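Local coordinates for thiol peroxidase (Mycobacterium tuberculosis, PDB 1Y25), which probably uses thioredoxin to reduce hydrogen peroxide and organic hydroperoxides to water and alcohols, helping protect the cell against oxidative stress, at residues A[46-51]-A[130-135]. The protein carries 1 engineered substitution. Numbering follows the deposited sequence.
Sequences SVLLNI and RAIVVI. With ACT (acetate ion), chain C.
Val-47, Leu-49 and Ile-51 each exchange two backbone hydrogen bonds with Ile-135, Val-133 and Ala-131 respectively, six in all, joining antiparallel strands 47-51 and 131-135. The straightest runs from Leu-49 N to Val-133 O (2.8 Å, 169° at the hydrogen). CA-H...O contacts supplement these bonds, the shortest from Ser-46 CA to Ile-135 O at 3.1 Å.

The hydrogen-bonded pairs put their side chains on one face of the sheet, where beta-branched Val-47, Val-133, Ile-51 and Ile-135 suit the extended backbone, and Leu-49 adds apolar bulk to the buried layer. Val-47 and Ile-135 lie side by side, CG1 against CB at 3.8 Å. Leu-49 CD1 bridges two neighbours, meeting Val-133 CB at 3.9 Å and Ile-135 CD1. Ile-51 CD1 lies by the Ala-131 methyl and carbonyl O, and also meets Val-133 CG2 at 4.0 Å.

Strand 47-51 is the middle strand of the five-stranded mixed sheet of the thioredoxin fold, between 78-82 and 131-135, with 141-146 beyond the latter. On the opposite face Leu-48 CG sits against Val-134 CG2 and Ile-132 CG2, beneath Phe-67 of helix 58-74 and Ala-159 of helix 156-163. With CG anti to its N (chi1 -174°) and the amide turned by chi2, Asn-50 sets OD1 in van der Waals contact with Ile-132 CD1 (3.4 Å), while ND2 hydrogen-bonds to Ser-63 OG, satisfying a polar group on this buried face.

Arg-130 lies beside the predicted active-site position, as an arginine does in peroxiredoxins: a chain bent at chi3 (-47°) carries its guanidinium to an acetate, probably from the crystallisation liquor, with NH2 to O 2.8 Å. NH2 also bonds to Ile-150 O, and NH1 to the OG of Ser-60, the engineered replacement for the predicted peroxidatic cysteine.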
loop_
_atom_site.group_PDB
_atom_site.type_symbol
_atom_site.label_atom_id
_atom_site.label_comp_id
_atom_site.label_asym_id
_atom_site.label_seq_id
_atom_site.Cartn_x
_atom_site.Cartn_y
_atom_site.Cartn_z
ATOM N N SER A 46 -14.143 -7.587 5.278
ATOM C CA SER A 46 -12.846 -7.399 5.898
ATOM C C SER A 46 -12.158 -8.771 6.039
ATOM O O SER A 46 -12.794 -9.733 6.350
ATOM C CB SER A 46 -12.991 -6.789 7.289
ATOM O OG SER A 46 -13.488 -5.479 7.241
ATOM N N VAL A 47 -10.853 -8.841 5.834
ATOM C CA VAL A 47 -10.136 -10.080 6.182
ATOM C C VAL A 47 -8.881 -9.727 6.989
ATOM O O VAL A 47 -8.222 -8.755 6.704
ATOM C CB VAL A 47 -9.806 -10.940 4.922
ATOM C CG1 VAL A 47 -8.983 -10.113 3.823
ATOM C CG2 VAL A 47 -9.119 -12.233 5.339
ATOM N N LEU A 48 -8.597 -10.528 8.006
ATOM C CA LEU A 48 -7.432 -10.364 8.825
ATOM C C LEU A 48 -6.439 -11.465 8.501
ATOM O O LEU A 48 -6.768 -12.683 8.564
ATOM C CB LEU A 48 -7.809 -10.369 10.293
ATOM C CG LEU A 48 -6.690 -10.272 11.347
ATOM C CD1 LEU A 48 -7.316 -9.731 12.643
ATOM C CD2 LEU A 48 -5.999 -11.570 11.601
ATOM N N LEU A 49 -5.238 -11.012 8.125
ATOM C CA LEU A 49 -4.075 -11.856 7.828
ATOM C C LEU A 49 -3.246 -11.884 9.074
ATOM O O LEU A 49 -2.698 -10.837 9.500
ATOM C CB LEU A 49 -3.200 -11.247 6.683
ATOM C CG LEU A 49 -3.892 -10.802 5.378
ATOM C CD1 LEU A 49 -2.836 -10.292 4.409
ATOM C CD2 LEU A 49 -4.841 -11.870 4.811
ATOM N N ASN A 50 -3.252 -13.072 9.661
ATOM C CA ASN A 50 -2.374 -13.479 10.744
ATOM C C ASN A 50 -1.146 -14.176 10.158
ATOM O O ASN A 50 -1.172 -15.331 9.865
ATOM C CB ASN A 50 -3.141 -14.418 11.732
ATOM C CG ASN A 50 -2.323 -14.776 12.969
ATOM O OD1 ASN A 50 -1.561 -13.953 13.455
ATOM N ND2 ASN A 50 -2.478 -16.011 13.486
ATOM N N ILE A 51 -0.052 -13.432 10.059
ATOM C CA ILE A 51 1.155 -13.841 9.337
ATOM C C ILE A 51 2.220 -14.213 10.367
ATOM O O ILE A 51 2.471 -13.443 11.351
ATOM C CB ILE A 51 1.672 -12.687 8.425
ATOM C CG1 ILE A 51 0.575 -12.095 7.523
ATOM C CG2 ILE A 51 2.940 -13.101 7.637
ATOM C CD1 ILE A 51 0.854 -10.642 7.081
ATOM N N ARG A 130 6.470 -12.127 12.075
ATOM C CA ARG A 130 5.145 -12.045 12.707
ATOM C C ARG A 130 4.544 -10.681 12.383
ATOM O O ARG A 130 5.158 -9.644 12.626
ATOM C CB ARG A 130 5.241 -12.250 14.183
ATOM C CG ARG A 130 3.966 -12.560 14.810
ATOM C CD ARG A 130 4.106 -12.832 16.270
ATOM N NE ARG A 130 5.168 -13.739 16.645
ATOM C CZ ARG A 130 5.231 -15.031 16.326
ATOM N NH1 ARG A 130 4.295 -15.611 15.603
ATOM N NH2 ARG A 130 6.270 -15.734 16.664
ATOM N N ALA A 131 3.401 -10.698 11.723
ATOM C CA ALA A 131 2.724 -9.473 11.346
ATOM C C ALA A 131 1.195 -9.713 11.245
ATOM O O ALA A 131 0.754 -10.832 11.087
ATOM C CB ALA A 131 3.298 -8.958 9.977
ATOM N N ILE A 132 0.430 -8.605 11.293
ATOM C CA ILE A 132 -0.985 -8.575 11.077
ATOM C C ILE A 132 -1.198 -7.541 9.984
ATOM O O ILE A 132 -0.590 -6.431 10.026
ATOM C CB ILE A 132 -1.833 -8.161 12.371
ATOM C CG1 ILE A 132 -1.565 -9.047 13.569
ATOM C CG2 ILE A 132 -3.307 -8.155 12.096
ATOM C CD1 ILE A 132 -1.808 -10.523 13.377
ATOM N N VAL A 133 -2.054 -7.913 9.038
ATOM C CA VAL A 133 -2.646 -7.004 8.066
ATOM C C VAL A 133 -4.150 -7.225 8.046
ATOM O O VAL A 133 -4.601 -8.323 7.766
ATOM C CB VAL A 133 -2.063 -7.158 6.558
ATOM C CG1 VAL A 133 -2.710 -6.149 5.672
ATOM C CG2 VAL A 133 -0.514 -6.958 6.472
ATOM N N VAL A 134 -4.919 -6.157 8.299
ATOM C CA VAL A 134 -6.397 -6.143 8.035
ATOM C C VAL A 134 -6.718 -5.415 6.742
ATOM O O VAL A 134 -6.258 -4.285 6.549
ATOM C CB VAL A 134 -7.207 -5.582 9.195
ATOM C CG1 VAL A 134 -8.714 -5.468 8.868
ATOM C CG2 VAL A 134 -6.962 -6.409 10.460
ATOM N N ILE A 135 -7.334 -6.151 5.792
ATOM C CA ILE A 135 -7.820 -5.613 4.523
ATOM C C ILE A 135 -9.331 -5.345 4.680
ATOM O O ILE A 135 -10.052 -6.229 5.050
ATOM C CB ILE A 135 -7.568 -6.624 3.352
ATOM C CG1 ILE A 135 -6.086 -7.078 3.362
ATOM C CG2 ILE A 135 -8.108 -6.050 1.991
ATOM C CD1 ILE A 135 -5.806 -8.264 2.485
HETATM C C ACT C . 7.543 -18.666 17.651
HETATM O O ACT C . 6.391 -18.499 17.112
HETATM O OXT ACT C . 7.465 -19.155 18.812
HETATM C CH3 ACT C . 8.886 -18.400 17.004
#